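Side-chain contact in nuclear hormone receptor FTZ-F1 (Drosophila melanogaster, PDB 2XHS), which acts as an NR5A-class nuclear receptor, its ligand-binding domain taking up a peptide of the partner protein Fushi tarazu and probably supporting gene activation: residues 53-58 with 120-125. Residues are numbered along the deposited sequence; the frame is centred on the assembly and turned at random.
Sequences KVLDQN and MSLGLL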
ATOM      1  N   LYS A  53      12.797   8.467   1.549  1.00 46.12           N
ATOM      2  CA  LYS A  53      13.623   7.308   1.668  1.00 44.95           C
ATOM      3  C   LYS A  53      12.825   6.131   2.088  1.00 43.94           C
ATOM      4  O   LYS A  53      13.041   5.038   1.651  1.00 43.22           O
ATOM      5  CB  LYS A  53      14.731   7.574   2.653  1.00 45.69           C
ATOM      6  CG  LYS A  53      16.029   7.796   1.981  1.00 50.51           C
ATOM      7  CD  LYS A  53      17.142   7.935   2.929  1.00 55.02           C
ATOM      8  CE  LYS A  53      17.529   9.358   3.082  1.00 58.74           C
ATOM      9  NZ  LYS A  53      18.881   9.458   3.627  1.00 60.55           N
ATOM     10  N   VAL A  54      11.915   6.369   3.004  1.00 43.65           N
ATOM     11  CA  VAL A  54      11.053   5.343   3.504  1.00 42.58           C
ATOM     12  C   VAL A  54      10.167   4.861   2.417  1.00 42.62           C
ATOM     13  O   VAL A  54      10.025   3.696   2.216  1.00 43.81           O
ATOM     14  CB  VAL A  54      10.180   5.900   4.587  1.00 41.10           C
ATOM     15  CG1 VAL A  54       9.239   4.888   5.049  1.00 40.55           C
ATOM     16  CG2 VAL A  54      11.002   6.319   5.707  1.00 43.28           C
ATOM     17  N   LEU A  55       9.583   5.784   1.695  1.00 42.09           N
ATOM     18  CA  LEU A  55       8.705   5.469   0.611  1.00 42.52           C
ATOM     19  C   LEU A  55       9.423   4.726  -0.454  1.00 43.41           C
ATOM     20  O   LEU A  55       8.901   3.838  -1.047  1.00 43.30           O
ATOM     21  CB  LEU A  55       8.162   6.739   0.025  1.00 41.70           C
ATOM     22  CG  LEU A  55       7.233   7.554   0.877  1.00 38.89           C
ATOM     23  CD1 LEU A  55       6.981   8.813   0.197  1.00 35.83           C
ATOM     24  CD2 LEU A  55       5.982   6.837   1.058  1.00 33.19           C
ATOM     25  N   ASP A  56      10.647   5.098  -0.704  1.00 45.04           N
ATOM     26  CA  ASP A  56      11.392   4.408  -1.695  1.00 47.79           C
ATOM     27  C   ASP A  56      11.522   2.979  -1.283  1.00 48.79           C
ATOM     28  O   ASP A  56      11.338   2.093  -2.058  1.00 51.02           O
ATOM     29  CB  ASP A  56      12.770   5.033  -1.815  1.00 48.21           C
ATOM     30  CG  ASP A  56      13.452   4.687  -3.101  1.00 50.55           C
ATOM     31  OD1 ASP A  56      12.774   4.660  -4.104  1.00 50.27           O
ATOM     32  OD2 ASP A  56      14.651   4.427  -3.115  1.00 48.49           O
ATOM     33  N   GLN A  57      11.849   2.740  -0.045  1.00 49.56           N
ATOM     34  CA  GLN A  57      12.015   1.396   0.417  1.00 50.36           C
ATOM     35  C   GLN A  57      10.729   0.654   0.314  1.00 49.30           C
ATOM     36  O   GLN A  57      10.694  -0.492  -0.008  1.00 49.36           O
ATOM     37  CB  GLN A  57      12.450   1.435   1.856  1.00 51.54           C
ATOM     38  CG  GLN A  57      12.773   0.121   2.470  1.00 56.12           C
ATOM     39  CD  GLN A  57      13.120   0.244   3.922  1.00 62.05           C
ATOM     40  OE1 GLN A  57      12.392   0.839   4.692  1.00 63.20           O
ATOM     41  NE2 GLN A  57      14.235  -0.319   4.304  1.00 62.98           N
ATOM     42  N   ASN A  58       9.650   1.329   0.609  1.00 48.44           N
ATOM     43  CA  ASN A  58       8.366   0.699   0.623  1.00 47.13           C
ATOM     44  C   ASN A  58       8.060   0.187  -0.723  1.00 46.40           C
ATOM     45  O   ASN A  58       7.500  -0.854  -0.892  1.00 46.17           O
ATOM     46  CB  ASN A  58       7.300   1.700   0.990  1.00 47.76           C
ATOM     47  CG  ASN A  58       7.205   1.913   2.440  1.00 48.40           C
ATOM     48  OD1 ASN A  58       7.835   1.231   3.199  1.00 52.76           O
ATOM     49  ND2 ASN A  58       6.398   2.841   2.842  1.00 45.59           N
HETATM   50  N   MSE A 120       2.784   9.792  10.125  1.00 49.02           N
HETATM   51  CA  MSE A 120       1.493  10.022   9.565  1.00 51.22           C
HETATM   52  C   MSE A 120       1.617  10.548   8.167  1.00 51.06           C
HETATM   53  O   MSE A 120       0.777  10.321   7.352  1.00 50.37           O
HETATM   54  CB  MSE A 120       0.783  11.014  10.464  1.00 53.18           C
HETATM   55  CG  MSE A 120      -0.619  11.362  10.114  1.00 58.45           C
HETATM   56 SE   MSE A 120      -1.764   9.920  10.068  1.00 77.91          SE
HETATM   57  CE  MSE A 120      -3.281  10.859   9.539  1.00 77.64           C
ATOM     58  N   SER A 121       2.700  11.245   7.912  1.00 51.38           N
ATOM     59  CA  SER A 121       3.023  11.800   6.612  1.00 50.88           C
ATOM     60  C   SER A 121       3.175  10.731   5.605  1.00 49.38           C
ATOM     61  O   SER A 121       2.753  10.852   4.503  1.00 48.97           O
ATOM     62  CB  SER A 121       4.344  12.497   6.687  1.00 50.25           C
ATOM     63  OG  SER A 121       4.155  13.818   7.080  1.00 58.90           O
ATOM     64  N   LEU A 122       3.743   9.639   6.032  1.00 47.50           N
ATOM     65  CA  LEU A 122       4.048   8.561   5.172  1.00 45.98           C
ATOM     66  C   LEU A 122       2.804   8.114   4.529  1.00 45.63           C
ATOM     67  O   LEU A 122       2.827   7.608   3.458  1.00 46.76           O
ATOM     68  CB  LEU A 122       4.576   7.431   5.996  1.00 45.38           C
ATOM     69  CG  LEU A 122       6.060   7.510   6.126  1.00 46.66           C
ATOM     70  CD1 LEU A 122       6.512   6.381   6.934  1.00 46.64           C
ATOM     71  CD2 LEU A 122       6.620   7.443   4.760  1.00 45.14           C
ATOM     72  N   GLY A 123       1.695   8.263   5.190  1.00 44.22           N
ATOM     73  CA  GLY A 123       0.485   7.769   4.608  1.00 43.59           C
ATOM     74  C   GLY A 123      -0.280   8.843   3.937  1.00 44.08           C
ATOM     75  O   GLY A 123      -1.308   8.602   3.386  1.00 44.51           O
ATOM     76  N   LEU A 124       0.202  10.056   4.042  1.00 44.10           N
ATOM     77  CA  LEU A 124      -0.461  11.146   3.403  1.00 44.66           C
ATOM     78  C   LEU A 124       0.354  11.546   2.240  1.00 45.56           C
ATOM     79  O   LEU A 124      -0.047  12.356   1.466  1.00 46.55           O
ATOM     80  CB  LEU A 124      -0.624  12.310   4.354  1.00 44.21           C
ATOM     81  CG  LEU A 124      -1.488  11.985   5.559  1.00 43.37           C
ATOM     82  CD1 LEU A 124      -1.317  12.991   6.604  1.00 39.17           C
ATOM     83  CD2 LEU A 124      -2.896  11.913   5.157  1.00 44.12           C
ATOM     84  N   LEU A 125       1.510  10.939   2.119  1.00 45.69           N
ATOM     85  CA  LEU A 125       2.414  11.209   1.048  1.00 45.72           C
ATOM     86  C   LEU A 125       2.854  12.627   1.069  1.00 46.58           C
ATOM     87  O   LEU A 125       3.106  13.192   0.053  1.00 47.91           O
ATOM     88  CB  LEU A 125       1.752  10.921  -0.268  1.00 45.37           C
ATOM     89  CG  LEU A 125       1.145   9.547  -0.432  1.00 45.78           C
ATOM     90  CD1 LEU A 125       1.097   9.191  -1.857  1.00 46.04           C
ATOM     91  CD2 LEU A 125       1.949   8.567   0.277  1.00 47.05           C
TER
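Leu55, on the helical segment 53-58, and Leu122, in the turn 120-125, bring their backbones to 7.2 Å between CA atoms, the nearest such pair across the contact. No hydrogen bond crosses the gap, and the two segments meet mainly through aliphatic side chains. Leu122 supplies the largest share of the buried surface: its two methyls reach the helix, CD1 lying 3.6 Å from Val54 CG1 and CD2 coming within 3.7 Å of that same methyl. The side chains of Val54 and Leu122 cross at about a right angle, and with chi1 at 177° the valine places CG1 opposite its backbone N, against the fork of the leucine. Leu55 runs past Leu122 in the opposite sense, its CD2 resting 3.8 Å from Leu122 CD2. Leu122 CD2 therefore sits against two consecutive helix residues, Val54 and Leu55.

Helix 47-67 and helix 77-102 belong to the all-helical sandwich of the nuclear receptor ligand-binding domain, and the turn 120-125 follows the short two-stranded antiparallel sheet of that fold. The contact packs this turn on helix 47-67, and one leucine from each segment also touches helix 77-102, Leu55 on Leu92 and Leu122 on His96. Val54 also meets Leu34 of helix 24-39.

Leu125 adds a looser touch, its CD2 4.5 Å from Leu55 CD2. It has a left-handed backbone conformation (phi 62°, psi 34°) and follows residues whose backbone is folded by the bonds from Gly123 N to Met120 O and from Leu124 N to Ser121 O.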